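Local coordinates for Kiaa0380 (Homo sapiens, PDB 1HTJ), which probably links heterotrimeric G protein signalling to Rho GTPases, its RGS-like domain serving within a Rho guanine nucleotide exchange factor, at residues 44-49 / 137-142; 60-65 / 126-131; 78-83 / 192-197; 87-92 / 97-102; 104-109 / 118-123. The protein carries 3 engineered substitutions. One frame throughout, in Å; residues are numbered along the deposited sequence.

Interaction 1: residues 44-49 / 137-142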
# COMPACT_ATOMS: atom_id res chain seq x y z
N LEU A 44 3.16 -4.86 7.60
CA LEU A 44 2.79 -3.90 6.58
C LEU A 44 1.94 -2.83 7.23
O LEU A 44 2.09 -1.65 6.94
CB LEU A 44 2.01 -4.60 5.47
CG LEU A 44 1.64 -3.71 4.27
CD1 LEU A 44 2.90 -3.31 3.54
CD2 LEU A 44 0.70 -4.47 3.33
N GLY A 45 1.03 -3.25 8.09
CA GLY A 45 0.16 -2.33 8.79
C GLY A 45 0.97 -1.35 9.62
O GLY A 45 0.75 -0.15 9.56
N VAL A 46 1.92 -1.86 10.40
CA VAL A 46 2.76 -1.00 11.22
C VAL A 46 3.45 0.02 10.29
O VAL A 46 3.40 1.22 10.53
CB VAL A 46 3.85 -1.83 11.97
CG1 VAL A 46 4.88 -0.91 12.60
CG2 VAL A 46 3.19 -2.69 13.03
N PHE A 47 4.09 -0.48 9.24
CA PHE A 47 4.77 0.37 8.28
C PHE A 47 3.82 1.42 7.68
O PHE A 47 4.20 2.58 7.49
CB PHE A 47 5.39 -0.50 7.17
CG PHE A 47 6.18 0.28 6.14
CD1 PHE A 47 7.06 1.29 6.53
CD2 PHE A 47 6.05 -0.02 4.77
CE1 PHE A 47 7.80 2.00 5.58
CE2 PHE A 47 6.78 0.68 3.82
CZ PHE A 47 7.67 1.70 4.23
N LEU A 48 2.59 1.01 7.41
CA LEU A 48 1.60 1.90 6.82
C LEU A 48 1.20 3.02 7.79
O LEU A 48 0.96 4.15 7.39
CB LEU A 48 0.37 1.10 6.37
CG LEU A 48 0.51 0.35 5.04
CD1 LEU A 48 -0.64 -0.61 4.84
CD2 LEU A 48 0.52 1.37 3.91
N ARG A 49 1.15 2.70 9.07
CA ARG A 49 0.80 3.71 10.07
C ARG A 49 1.84 4.82 10.03
O ARG A 49 1.51 5.99 10.13
CB ARG A 49 0.73 3.06 11.46
CG ARG A 49 -0.50 2.19 11.62
CD ARG A 49 -0.54 1.44 12.93
NE ARG A 49 -0.67 2.33 14.07
CZ ARG A 49 -0.95 1.91 15.31
NH1 ARG A 49 -1.13 0.62 15.54
NH2 ARG A 49 -1.06 2.77 16.31
N HIS A 137 13.70 2.86 4.57
CA HIS A 137 14.88 3.26 5.34
C HIS A 137 14.43 4.18 6.49
O HIS A 137 14.85 4.02 7.65
CB HIS A 137 15.87 4.01 4.42
CG HIS A 137 16.80 4.93 5.16
ND1 HIS A 137 17.82 4.47 5.97
CD2 HIS A 137 16.79 6.28 5.29
CE1 HIS A 137 18.40 5.50 6.56
NE2 HIS A 137 17.80 6.61 6.17
N ASP A 138 13.59 5.15 6.16
CA ASP A 138 13.10 6.09 7.14
C ASP A 138 12.42 5.40 8.31
O ASP A 138 12.65 5.76 9.46
CB ASP A 138 12.14 7.07 6.49
CG ASP A 138 12.84 7.98 5.54
OD1 ASP A 138 13.98 8.40 5.87
OD2 ASP A 138 12.25 8.29 4.49
N TYR A 139 11.59 4.41 8.01
CA TYR A 139 10.91 3.71 9.08
C TYR A 139 11.89 2.93 9.95
O TYR A 139 11.73 2.87 11.16
CB TYR A 139 9.82 2.78 8.58
CG TYR A 139 9.06 2.19 9.75
CD1 TYR A 139 8.45 3.04 10.68
CD2 TYR A 139 9.07 0.82 10.01
CE1 TYR A 139 7.89 2.54 11.85
CE2 TYR A 139 8.50 0.30 11.19
CZ TYR A 139 7.92 1.18 12.10
OH TYR A 139 7.44 0.72 13.31
N ARG A 140 12.91 2.32 9.33
CA ARG A 140 13.89 1.56 10.10
C ARG A 140 14.62 2.51 11.05
O ARG A 140 15.01 2.13 12.14
CB ARG A 140 14.88 0.84 9.19
CG ARG A 140 14.32 -0.50 8.63
CD ARG A 140 14.40 -0.59 7.10
NE ARG A 140 15.74 -0.95 6.63
CZ ARG A 140 16.34 -2.10 6.94
NH1 ARG A 140 15.71 -2.97 7.72
NH2 ARG A 140 17.56 -2.37 6.49
N THR A 141 14.79 3.75 10.62
CA THR A 141 15.44 4.74 11.46
C THR A 141 14.56 4.96 12.69
O THR A 141 15.07 5.03 13.80
CB THR A 141 15.64 6.07 10.69
OG1 THR A 141 16.57 5.87 9.62
CG2 THR A 141 16.14 7.16 11.63
N LYS A 142 13.25 5.06 12.49
CA LYS A 142 12.30 5.24 13.60
C LYS A 142 12.44 4.08 14.59
O LYS A 142 12.36 4.27 15.81
CB LYS A 142 10.85 5.29 13.09
CG LYS A 142 10.53 6.48 12.20
CD LYS A 142 10.33 7.72 13.03
CE LYS A 142 10.23 8.97 12.18
NZ LYS A 142 9.89 10.15 13.05
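Val-46 meets the far end of Tyr-139: its CG1 lies 3.1 Å from the phenol OH and 3.7 Å from CZ, the two side chains crossing at about a right angle. That methyl stands anti to the backbone N (chi1 169°), which carries it out to the tyrosine while CG2 stays beside the N. One residue on, Phe-47 takes the near end of the same side chain. Its CE1 is 3.7 Å from Tyr-139 CB, and this CB sits at the edge of the phenylalanine ring, close to its plane. The rings themselves meet obliquely, centroids 6.0 Å apart and planes at 52°, as the two side chains slide past each other in opposite directions. Helix 41-54 thus packs against helix 118-144 of the RGS-like domain through one long side chain that spans two consecutive residues. Tyr-139 is buried, and Phe-31 meets its ring edge-to-face. Replacing Tyr-139 by an alanine is likely to open a gap beside Val-46 and Phe-47 and leave the Glu-153 carboxylate without its phenol partner. Tyrosine suits the place because it is amphipathic: the ring supplies apolar surface, while its hydroxyl hydrogen-bonds to Glu-153, so a polar atom is satisfied in an otherwise apolar interface.

Interaction 2: residues 60-65 / 126-131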
# COMPACT_ATOMS: atom_id res chain seq x y z
N LEU A 60 3.57 3.68 -2.19
CA LEU A 60 3.28 2.37 -1.62
C LEU A 60 1.85 1.93 -1.84
O LEU A 60 1.61 0.76 -2.12
CB LEU A 60 3.60 2.34 -0.13
CG LEU A 60 3.30 1.02 0.57
CD1 LEU A 60 4.02 -0.12 -0.16
CD2 LEU A 60 3.74 1.09 2.03
N LEU A 61 0.90 2.85 -1.68
CA LEU A 61 -0.49 2.47 -1.88
C LEU A 61 -0.69 2.11 -3.34
O LEU A 61 -1.44 1.18 -3.67
CB LEU A 61 -1.45 3.60 -1.46
CG LEU A 61 -1.65 3.80 0.05
CD1 LEU A 61 -2.70 4.89 0.30
CD2 LEU A 61 -2.10 2.47 0.69
N PHE A 62 -0.02 2.84 -4.21
CA PHE A 62 -0.10 2.57 -5.63
C PHE A 62 0.44 1.15 -5.88
O PHE A 62 -0.21 0.30 -6.50
CB PHE A 62 0.73 3.57 -6.43
CG PHE A 62 0.94 3.16 -7.85
CD1 PHE A 62 -0.15 3.01 -8.71
CD2 PHE A 62 2.22 2.85 -8.31
CE1 PHE A 62 0.02 2.55 -10.01
CE2 PHE A 62 2.41 2.39 -9.62
CZ PHE A 62 1.31 2.24 -10.47
N TYR A 63 1.64 0.91 -5.37
CA TYR A 63 2.30 -0.37 -5.51
C TYR A 63 1.41 -1.53 -5.04
O TYR A 63 1.28 -2.56 -5.72
CB TYR A 63 3.61 -0.37 -4.71
CG TYR A 63 4.38 -1.66 -4.81
CD1 TYR A 63 5.47 -1.77 -5.66
CD2 TYR A 63 3.99 -2.78 -4.08
CE1 TYR A 63 6.18 -2.97 -5.78
CE2 TYR A 63 4.68 -3.98 -4.19
CZ TYR A 63 5.77 -4.07 -5.04
OH TYR A 63 6.48 -5.24 -5.12
N LEU A 64 0.79 -1.35 -3.88
CA LEU A 64 -0.07 -2.37 -3.31
C LEU A 64 -1.32 -2.61 -4.16
O LEU A 64 -1.84 -3.73 -4.23
CB LEU A 64 -0.47 -1.97 -1.88
CG LEU A 64 0.65 -2.00 -0.82
CD1 LEU A 64 0.13 -1.48 0.51
CD2 LEU A 64 1.15 -3.42 -0.66
N CYS A 65 -1.81 -1.55 -4.80
CA CYS A 65 -3.00 -1.69 -5.63
C CYS A 65 -2.62 -2.38 -6.94
O CYS A 65 -3.35 -3.24 -7.41
CB CYS A 65 -3.64 -0.32 -5.88
SG CYS A 65 -4.62 0.31 -4.47
N GLU A 126 7.92 -0.53 -10.64
CA GLU A 126 9.37 -0.31 -10.61
C GLU A 126 9.70 1.16 -10.41
O GLU A 126 10.64 1.50 -9.70
CB GLU A 126 10.03 -0.78 -11.91
CG GLU A 126 9.78 -2.23 -12.28
CD GLU A 126 10.06 -3.19 -11.14
OE1 GLU A 126 11.21 -3.20 -10.62
OE2 GLU A 126 9.13 -3.94 -10.76
N ALA A 127 8.92 2.03 -11.04
CA ALA A 127 9.16 3.47 -10.92
C ALA A 127 8.93 4.00 -9.51
O ALA A 127 9.57 4.97 -9.09
CB ALA A 127 8.26 4.22 -11.90
N ALA A 128 8.04 3.36 -8.76
CA ALA A 128 7.73 3.79 -7.41
C ALA A 128 8.68 3.22 -6.36
O ALA A 128 8.77 3.75 -5.25
CB ALA A 128 6.30 3.40 -7.06
N MSE A 129 9.38 2.15 -6.72
CA MSE A 129 10.28 1.46 -5.80
C MSE A 129 11.29 2.32 -5.08
O MSE A 129 11.45 2.19 -3.87
CB MSE A 129 11.01 0.33 -6.52
CG MSE A 129 10.25 -0.98 -6.46
SE MSE A 129 9.76 -1.41 -4.63
CE MSE A 129 11.44 -1.02 -3.77
N PRO A 130 12.00 3.18 -5.80
CA PRO A 130 13.00 4.05 -5.18
C PRO A 130 12.47 4.82 -3.97
O PRO A 130 13.14 4.88 -2.93
CB PRO A 130 13.41 4.97 -6.33
CG PRO A 130 13.27 4.08 -7.52
CD PRO A 130 11.95 3.40 -7.26
N GLU A 131 11.28 5.42 -4.10
CA GLU A 131 10.72 6.19 -2.98
C GLU A 131 10.23 5.27 -1.88
O GLU A 131 10.33 5.59 -0.70
CB GLU A 131 9.58 7.10 -3.45
CG GLU A 131 8.97 7.96 -2.33
CD GLU A 131 8.20 9.18 -2.85
OE1 GLU A 131 7.76 9.18 -4.02
OE2 GLU A 131 8.01 10.15 -2.07
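Tyr-63 and Met-129, a selenomethionine in the crystal, form the more distinctive half of this contact. Met-129 SE lies 4.1 Å from Tyr-63 CE1 and 4.9 Å from that ring's centroid, 45° off the normal, so this Met-aromatic contact is oblique. Two bends in the methionine chain produce it: chi2 of -52° and chi3 of -46° fold the side chain back on itself instead of letting it extend, and they set SE beside the tyrosine. Tyr-63 answers with CG anti to its own N, which throws the ring outward from helix 58-69, toward helix 118-144. Both helices belong to the all-helical RGS-like domain, and the second is kinked here, at Pro-130, whose ring nitrogen has no hydrogen to give to the preceding turn. Phe-62, one residue before the tyrosine, also points across, but to a much smaller partner: the methyl CB of Ala-128 approaches the edge of its ring near the ring plane, 4.3 Å from Phe-62 CD2. Alanine suits this position, since its short side chain leaves the aromatic residues to bridge backbones whose nearest CA atoms, those of Tyr-63 and Ala-128, are 7.1 Å apart. Phe-62 also meets the ring of Phe-88, and Leu-34 of helix 34-39 touches both Tyr-63 and Met-129.

Interaction 3: residues 78-83 / 192-197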
# COMPACT_ATOMS: atom_id res chain seq x y z
N ARG A 78 -10.62 -4.95 -14.42
CA ARG A 78 -11.01 -3.89 -15.33
C ARG A 78 -11.39 -2.57 -14.63
O ARG A 78 -10.88 -1.50 -14.98
CB ARG A 78 -12.14 -4.37 -16.26
CG ARG A 78 -11.65 -5.36 -17.33
CD ARG A 78 -12.63 -5.53 -18.50
NE ARG A 78 -13.51 -6.70 -18.37
CZ ARG A 78 -14.65 -6.72 -17.68
NH1 ARG A 78 -15.07 -5.64 -17.04
NH2 ARG A 78 -15.37 -7.84 -17.63
N SER A 79 -12.27 -2.66 -13.63
CA SER A 79 -12.69 -1.47 -12.89
C SER A 79 -11.61 -1.05 -11.88
O SER A 79 -11.47 0.14 -11.60
CB SER A 79 -13.99 -1.75 -12.16
OG SER A 79 -13.89 -2.97 -11.45
N LEU A 80 -10.87 -2.02 -11.34
CA LEU A 80 -9.79 -1.69 -10.40
C LEU A 80 -8.75 -0.90 -11.17
O LEU A 80 -8.18 0.06 -10.65
CB LEU A 80 -9.14 -2.95 -9.81
CG LEU A 80 -7.96 -2.69 -8.87
CD1 LEU A 80 -8.39 -1.80 -7.69
CD2 LEU A 80 -7.41 -4.02 -8.35
N GLY A 81 -8.51 -1.31 -12.42
CA GLY A 81 -7.54 -0.61 -13.25
C GLY A 81 -7.96 0.85 -13.34
O GLY A 81 -7.13 1.77 -13.23
N LYS A 82 -9.26 1.06 -13.54
CA LYS A 82 -9.82 2.40 -13.63
C LYS A 82 -9.62 3.20 -12.33
O LYS A 82 -9.27 4.38 -12.37
CB LYS A 82 -11.32 2.34 -13.94
CG LYS A 82 -11.69 2.09 -15.40
CD LYS A 82 -13.24 2.08 -15.53
CE LYS A 82 -13.75 1.84 -16.96
NZ LYS A 82 -15.27 1.76 -16.99
N ASP A 83 -9.83 2.56 -11.18
CA ASP A 83 -9.65 3.29 -9.93
C ASP A 83 -8.19 3.65 -9.74
O ASP A 83 -7.86 4.76 -9.34
CB ASP A 83 -10.19 2.50 -8.73
CG ASP A 83 -11.70 2.38 -8.75
OD1 ASP A 83 -12.36 3.40 -9.06
OD2 ASP A 83 -12.22 1.28 -8.46
N MSE A 192 -7.14 7.09 -0.08
CA MSE A 192 -6.23 6.29 0.74
C MSE A 192 -7.00 5.11 1.36
O MSE A 192 -6.50 4.00 1.45
CB MSE A 192 -5.64 7.17 1.87
CG MSE A 192 -4.68 8.27 1.40
SE MSE A 192 -4.26 9.52 2.85
CE MSE A 192 -3.20 8.38 4.01
N ASP A 193 -8.22 5.37 1.81
CA ASP A 193 -9.03 4.33 2.41
C ASP A 193 -9.36 3.28 1.34
O ASP A 193 -9.32 2.07 1.61
CB ASP A 193 -10.31 4.93 2.99
CG ASP A 193 -11.17 3.91 3.70
OD1 ASP A 193 -10.85 3.52 4.84
OD2 ASP A 193 -12.17 3.47 3.11
N PHE A 194 -9.69 3.73 0.14
CA PHE A 194 -10.01 2.80 -0.93
C PHE A 194 -8.80 1.91 -1.24
O PHE A 194 -8.93 0.69 -1.32
CB PHE A 194 -10.39 3.55 -2.20
CG PHE A 194 -10.69 2.64 -3.35
CD1 PHE A 194 -11.99 2.22 -3.61
CD2 PHE A 194 -9.66 2.19 -4.18
CE1 PHE A 194 -12.27 1.35 -4.67
CE2 PHE A 194 -9.93 1.33 -5.24
CZ PHE A 194 -11.24 0.91 -5.48
N ALA A 195 -7.64 2.53 -1.42
CA ALA A 195 -6.42 1.79 -1.75
C ALA A 195 -6.04 0.80 -0.64
O ALA A 195 -5.75 -0.37 -0.89
CB ALA A 195 -5.28 2.76 -2.00
N LEU A 196 -6.06 1.30 0.59
CA LEU A 196 -5.73 0.49 1.75
C LEU A 196 -6.64 -0.73 1.84
O LEU A 196 -6.18 -1.87 1.99
CB LEU A 196 -5.88 1.32 3.04
CG LEU A 196 -5.60 0.58 4.35
CD1 LEU A 196 -4.16 0.05 4.38
CD2 LEU A 196 -5.83 1.55 5.51
N ASN A 197 -7.95 -0.50 1.75
CA ASN A 197 -8.89 -1.60 1.85
C ASN A 197 -8.81 -2.56 0.67
O ASN A 197 -9.06 -3.74 0.82
CB ASN A 197 -10.31 -1.05 2.01
CG ASN A 197 -10.52 -0.38 3.35
OD1 ASN A 197 -10.08 -0.90 4.38
ND2 ASN A 197 -11.18 0.78 3.35
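Phe-194 reaches from helix 186-202 to helix 76-89 and makes all the contacts of this pair of segments. With CG anti to the backbone N (chi1 178°), its ring extends straight across, spanning backbones whose nearest CA atoms, those of Asp-83 and Ala-195, are 8.9 Å apart. The far end of the ring arrives at Asp-83, where the two side chains cross at about a right angle. Phe-194 CZ lies 3.2 Å from Asp-83 OD2, and Phe-194 CE2 lies 3.7 Å from the aspartate CB. The carboxylate and ring planes stand 69° apart. On the Leu-80 side, methyl CD1 meets Phe-194 CE2 at 4.3 Å, at the ring edge and near its plane. A phenylalanine is long enough to cover this distance, and the leucine, nearly one turn before the aspartate, gives it a buried apolar neighbour that also touches Val-68 of helix 58-69. Ile-87, a turn beyond Asp-83, packs on the same phenylalanine. The contact therefore joins two helices of the RGS-like domain at a partly exposed seam. Its chemistry is mixed: leucine meets the ring edge, while the carboxylate oxygen reaches the CZ end obliquely, so this approach is mainly van der Waals and any electrostatic gain is probably small.

Interaction 4: residues 87-92 / 97-102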
# COMPACT_ATOMS: atom_id res chain seq x y z
N ILE A 87 -6.95 7.49 -9.14
CA ILE A 87 -6.35 7.79 -7.85
C ILE A 87 -4.87 8.12 -7.88
O ILE A 87 -4.40 9.05 -7.20
CB ILE A 87 -6.56 6.62 -6.87
CG1 ILE A 87 -8.04 6.49 -6.53
CG2 ILE A 87 -5.72 6.83 -5.61
CD1 ILE A 87 -8.36 5.34 -5.64
N PHE A 88 -4.13 7.37 -8.70
CA PHE A 88 -2.68 7.53 -8.75
C PHE A 88 -2.02 8.08 -10.00
O PHE A 88 -0.99 8.74 -9.90
CB PHE A 88 -2.00 6.18 -8.46
CG PHE A 88 -2.49 5.49 -7.22
CD1 PHE A 88 -3.43 4.47 -7.31
CD2 PHE A 88 -2.00 5.84 -5.97
CE1 PHE A 88 -3.87 3.81 -6.18
CE2 PHE A 88 -2.43 5.19 -4.82
CZ PHE A 88 -3.37 4.17 -4.92
N LEU A 89 -2.59 7.83 -11.16
CA LEU A 89 -1.90 8.22 -12.37
C LEU A 89 -2.38 9.32 -13.28
O LEU A 89 -1.61 9.84 -14.08
CB LEU A 89 -1.67 6.97 -13.22
CG LEU A 89 -1.07 5.78 -12.47
CD1 LEU A 89 -1.09 4.55 -13.37
CD2 LEU A 89 0.35 6.12 -12.02
N GLU A 90 -3.65 9.69 -13.18
CA GLU A 90 -4.13 10.73 -14.07
C GLU A 90 -3.63 12.11 -13.65
O GLU A 90 -3.24 12.33 -12.50
CB GLU A 90 -5.65 10.67 -14.18
CG GLU A 90 -6.41 11.29 -13.06
CD GLU A 90 -6.82 12.71 -13.38
OE1 GLU A 90 -7.38 12.90 -14.48
OE2 GLU A 90 -6.59 13.61 -12.56
N LYS A 91 -3.64 13.03 -14.61
CA LYS A 91 -3.19 14.41 -14.42
C LYS A 91 -3.34 15.01 -13.03
O LYS A 91 -2.39 15.56 -12.47
CB LYS A 91 -3.92 15.34 -15.42
CG LYS A 91 -3.06 15.76 -16.61
CD LYS A 91 -1.81 16.51 -16.15
CE LYS A 91 -0.77 16.65 -17.27
NZ LYS A 91 -1.35 17.19 -18.54
N ASN A 92 -4.55 14.92 -12.47
CA ASN A 92 -4.82 15.50 -11.17
C ASN A 92 -5.18 14.47 -10.12
O ASN A 92 -6.03 14.71 -9.27
CB ASN A 92 -5.95 16.51 -11.31
CG ASN A 92 -5.64 17.60 -12.31
OD1 ASN A 92 -4.59 18.25 -12.21
ND2 ASN A 92 -6.53 17.81 -13.28
N VAL A 97 1.41 9.49 -8.54
CA VAL A 97 2.69 8.84 -8.62
C VAL A 97 3.19 9.25 -10.00
O VAL A 97 2.54 9.00 -11.01
CB VAL A 97 2.57 7.31 -8.54
CG1 VAL A 97 3.91 6.68 -8.87
CG2 VAL A 97 2.13 6.89 -7.14
N LYS A 98 4.33 9.92 -10.04
CA LYS A 98 4.84 10.35 -11.32
C LYS A 98 5.63 9.21 -12.00
O LYS A 98 6.42 8.53 -11.35
CB LYS A 98 5.72 11.59 -11.14
CG LYS A 98 6.08 12.24 -12.47
CD LYS A 98 7.33 13.10 -12.37
CE LYS A 98 7.98 13.23 -13.75
NZ LYS A 98 8.42 11.89 -14.30
N ILE A 99 5.38 9.01 -13.29
CA ILE A 99 6.06 7.97 -14.05
C ILE A 99 6.40 8.51 -15.44
O ILE A 99 5.82 9.50 -15.88
CB ILE A 99 5.18 6.69 -14.19
CG1 ILE A 99 3.92 6.99 -15.04
CG2 ILE A 99 4.78 6.18 -12.81
CD1 ILE A 99 2.99 5.79 -15.25
N PRO A 100 7.36 7.87 -16.14
CA PRO A 100 7.75 8.32 -17.48
C PRO A 100 6.56 8.55 -18.41
O PRO A 100 5.64 7.73 -18.47
CB PRO A 100 8.65 7.19 -17.97
CG PRO A 100 9.30 6.74 -16.72
CD PRO A 100 8.16 6.70 -15.74
N GLU A 101 6.60 9.67 -19.13
CA GLU A 101 5.56 10.05 -20.08
C GLU A 101 5.22 8.94 -21.07
O GLU A 101 4.08 8.80 -21.50
CB GLU A 101 6.00 11.29 -20.85
CG GLU A 101 6.19 12.53 -19.98
CD GLU A 101 4.87 13.18 -19.57
OE1 GLU A 101 4.16 13.70 -20.46
OE2 GLU A 101 4.55 13.17 -18.35
N MSE A 102 6.23 8.15 -21.44
CA MSE A 102 6.04 7.05 -22.38
C MSE A 102 5.19 5.96 -21.72
O MSE A 102 4.28 5.40 -22.35
CB MSE A 102 7.41 6.48 -22.77
CG MSE A 102 7.51 5.91 -24.19
SE MSE A 102 7.46 7.26 -25.61
CE MSE A 102 9.01 8.28 -25.09
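Phe-88 and Val-97 are joined through the backbone, the N-H of Val-97 giving a hydrogen bond of 2.9 Å to Phe-88 O with an N-H...O angle of 158°, and the donor lies in the carbonyl plane. It ties the end region of helix 76-89, where the turn widens to a pi-type one, to the extended chain leading into helix 101-112. The side chains of the same two residues add a looser contact, Phe-88 CB to Val-97 CG2 at 4.4 Å. Leu-89 does more: its methyl CD2 touches two residues, lying 4.3 Å from Val-97 CB and 4.2 Å from Ile-99 CD1. The leucine and Ile-99 cross at about a right angle. Ile-99 holds CG1 between its N and carbonyl carbon (chi1 65°), and the fully extended chi2 then carries CD1 to the leucine. Branched aliphatic residues suit an extended segment that must bury its inward side, and Lys-98 between them turns its CB away from segment 87-92 and is exposed. Beyond the pair, Phe-88 packs on Leu-61 and Cys-65 of helix 58-69 and Val-97 on Phe-62 of that helix, while Leu-89 and Ile-99 rest on Ile-107 of helix 101-112, so the turn is wedged between those two helices.

Interaction 5: residues 104-109 / 118-123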
# COMPACT_ATOMS: atom_id res chain seq x y z
N GLN A 104 3.22 6.37 -18.93
CA GLN A 104 1.94 6.97 -18.59
C GLN A 104 0.93 6.83 -19.72
O GLN A 104 -0.26 6.61 -19.48
CB GLN A 104 2.13 8.46 -18.28
CG GLN A 104 0.84 9.20 -18.02
CD GLN A 104 0.63 9.48 -16.55
OE1 GLN A 104 1.11 8.73 -15.70
NE2 GLN A 104 -0.09 10.56 -16.24
N ALA A 105 1.41 6.97 -20.95
CA ALA A 105 0.56 6.87 -22.13
C ALA A 105 0.05 5.45 -22.36
O ALA A 105 -1.13 5.26 -22.64
CB ALA A 105 1.33 7.35 -23.36
N GLU A 106 0.93 4.47 -22.25
CA GLU A 106 0.56 3.07 -22.44
C GLU A 106 -0.47 2.66 -21.39
O GLU A 106 -1.50 2.06 -21.70
CB GLU A 106 1.80 2.18 -22.30
CG GLU A 106 2.38 1.64 -23.60
CD GLU A 106 1.69 0.38 -24.08
OE1 GLU A 106 0.53 0.46 -24.52
OE2 GLU A 106 2.32 -0.70 -24.02
N ILE A 107 -0.17 2.99 -20.13
CA ILE A 107 -1.06 2.65 -19.02
C ILE A 107 -2.42 3.31 -19.20
O ILE A 107 -3.45 2.65 -19.06
CB ILE A 107 -0.43 3.07 -17.68
CG1 ILE A 107 0.69 2.09 -17.32
CG2 ILE A 107 -1.47 3.09 -16.59
CD1 ILE A 107 1.45 2.46 -16.07
N ASP A 108 -2.43 4.59 -19.54
CA ASP A 108 -3.68 5.32 -19.75
C ASP A 108 -4.55 4.61 -20.79
O ASP A 108 -5.73 4.34 -20.55
CB ASP A 108 -3.38 6.74 -20.22
CG ASP A 108 -4.65 7.54 -20.51
OD1 ASP A 108 -5.77 7.06 -20.21
OD2 ASP A 108 -4.52 8.67 -21.04
N SER A 109 -3.95 4.32 -21.94
CA SER A 109 -4.65 3.65 -23.02
C SER A 109 -5.28 2.32 -22.59
O SER A 109 -6.49 2.14 -22.70
CB SER A 109 -3.67 3.41 -24.18
OG SER A 109 -4.33 2.85 -25.30
N ARG A 118 -1.32 -5.39 -16.72
CA ARG A 118 -0.44 -6.04 -15.76
C ARG A 118 1.03 -5.76 -16.07
O ARG A 118 1.83 -5.53 -15.17
CB ARG A 118 -0.69 -7.54 -15.73
CG ARG A 118 -2.11 -7.90 -15.36
CD ARG A 118 -2.26 -9.37 -15.04
NE ARG A 118 -3.61 -9.64 -14.53
CZ ARG A 118 -3.99 -10.79 -13.97
NH1 ARG A 118 -3.13 -11.79 -13.84
NH2 ARG A 118 -5.25 -10.93 -13.54
N GLY A 119 1.37 -5.78 -17.36
CA GLY A 119 2.74 -5.54 -17.76
C GLY A 119 3.21 -4.13 -17.45
O GLY A 119 4.21 -3.93 -16.77
N VAL A 120 2.48 -3.15 -17.97
CA VAL A 120 2.82 -1.76 -17.76
C VAL A 120 2.72 -1.40 -16.27
O VAL A 120 3.56 -0.65 -15.76
CB VAL A 120 1.91 -0.83 -18.60
CG1 VAL A 120 2.19 -1.03 -20.07
CG2 VAL A 120 0.46 -1.12 -18.32
N LEU A 121 1.71 -1.92 -15.57
CA LEU A 121 1.59 -1.61 -14.15
C LEU A 121 2.81 -2.13 -13.41
O LEU A 121 3.29 -1.49 -12.48
CB LEU A 121 0.30 -2.19 -13.57
CG LEU A 121 -0.92 -1.31 -13.90
CD1 LEU A 121 -2.18 -1.86 -13.28
CD2 LEU A 121 -0.66 0.09 -13.40
N CYS A 122 3.33 -3.28 -13.85
CA CYS A 122 4.52 -3.86 -13.26
C CYS A 122 5.66 -2.88 -13.54
O CYS A 122 6.52 -2.63 -12.68
CB CYS A 122 4.81 -5.21 -13.91
SG CYS A 122 5.81 -6.33 -12.90
N GLU A 123 5.67 -2.32 -14.74
CA GLU A 123 6.70 -1.35 -15.09
C GLU A 123 6.54 -0.13 -14.19
O GLU A 123 7.53 0.48 -13.79
CB GLU A 123 6.56 -0.92 -16.56
CG GLU A 123 7.13 -1.89 -17.59
CD GLU A 123 6.90 -1.43 -19.02
OE1 GLU A 123 7.32 -0.30 -19.37
OE2 GLU A 123 6.28 -2.19 -19.80
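Apolar packing dominates, and Ile-107 and Val-120 carry most of it as they slide past each other in opposite directions. Ile-107 CG1 sits 3.4 Å from both CG2 and CB of Val-120, tighter than usual for carbon atoms. A valine chi1 of -66° places CG1 anti to the carbonyl carbon and leaves CG2 between N and the carbonyl carbon, against the isoleucine, and Ile-107 CD1 runs on to Leu-121 CD2 at 4.1 Å. The axes of segments 104-109 and 118-123 approach to 9.4 Å at 143°, roughly antiparallel, in keeping with two helices that follow each other in the chain. Beside this apolar pair comes a mixed contact: Glu-106 packs its CB on Val-120 CG1 at 3.9 Å, the two side chains crossing at about a right angle, while its carboxylate makes a long, weak ion pair with Arg-110. Cutting Ile-107 back to an alanine would probably leave a gap against Val-120 and take from Leu-121 CD2 its methyl neighbour. Beta-branched side chains fit such close quarters, being compact and stiff; the pairing rests on shape and dispersion, with charge kept at the margin.

Overall arrangement
Interactions 1, 2, 4 and 5 are buried, whereas interaction 3 is partly exposed, and it alone sets a carboxylate against a ring. Helix 118-144 serves interactions 1, 2 and 5 at successive places along its length, against three different helices. Interactions 1 and 2 rely on aromatic residues reaching between helices; interactions 4 and 5, farther from the chain centre, use mainly aliphatic ones, and only interaction 4 adds a backbone hydrogen bond across its segments. Neighbours share packing: Leu-60 of interaction 2 meets Phe-47 of interaction 1, Phe-62 touches Val-97 of interaction 4, and Ala-195 of interaction 3 meets Cys-65. Interactions 1 and 5 lie about 28 Å apart, centre to centre.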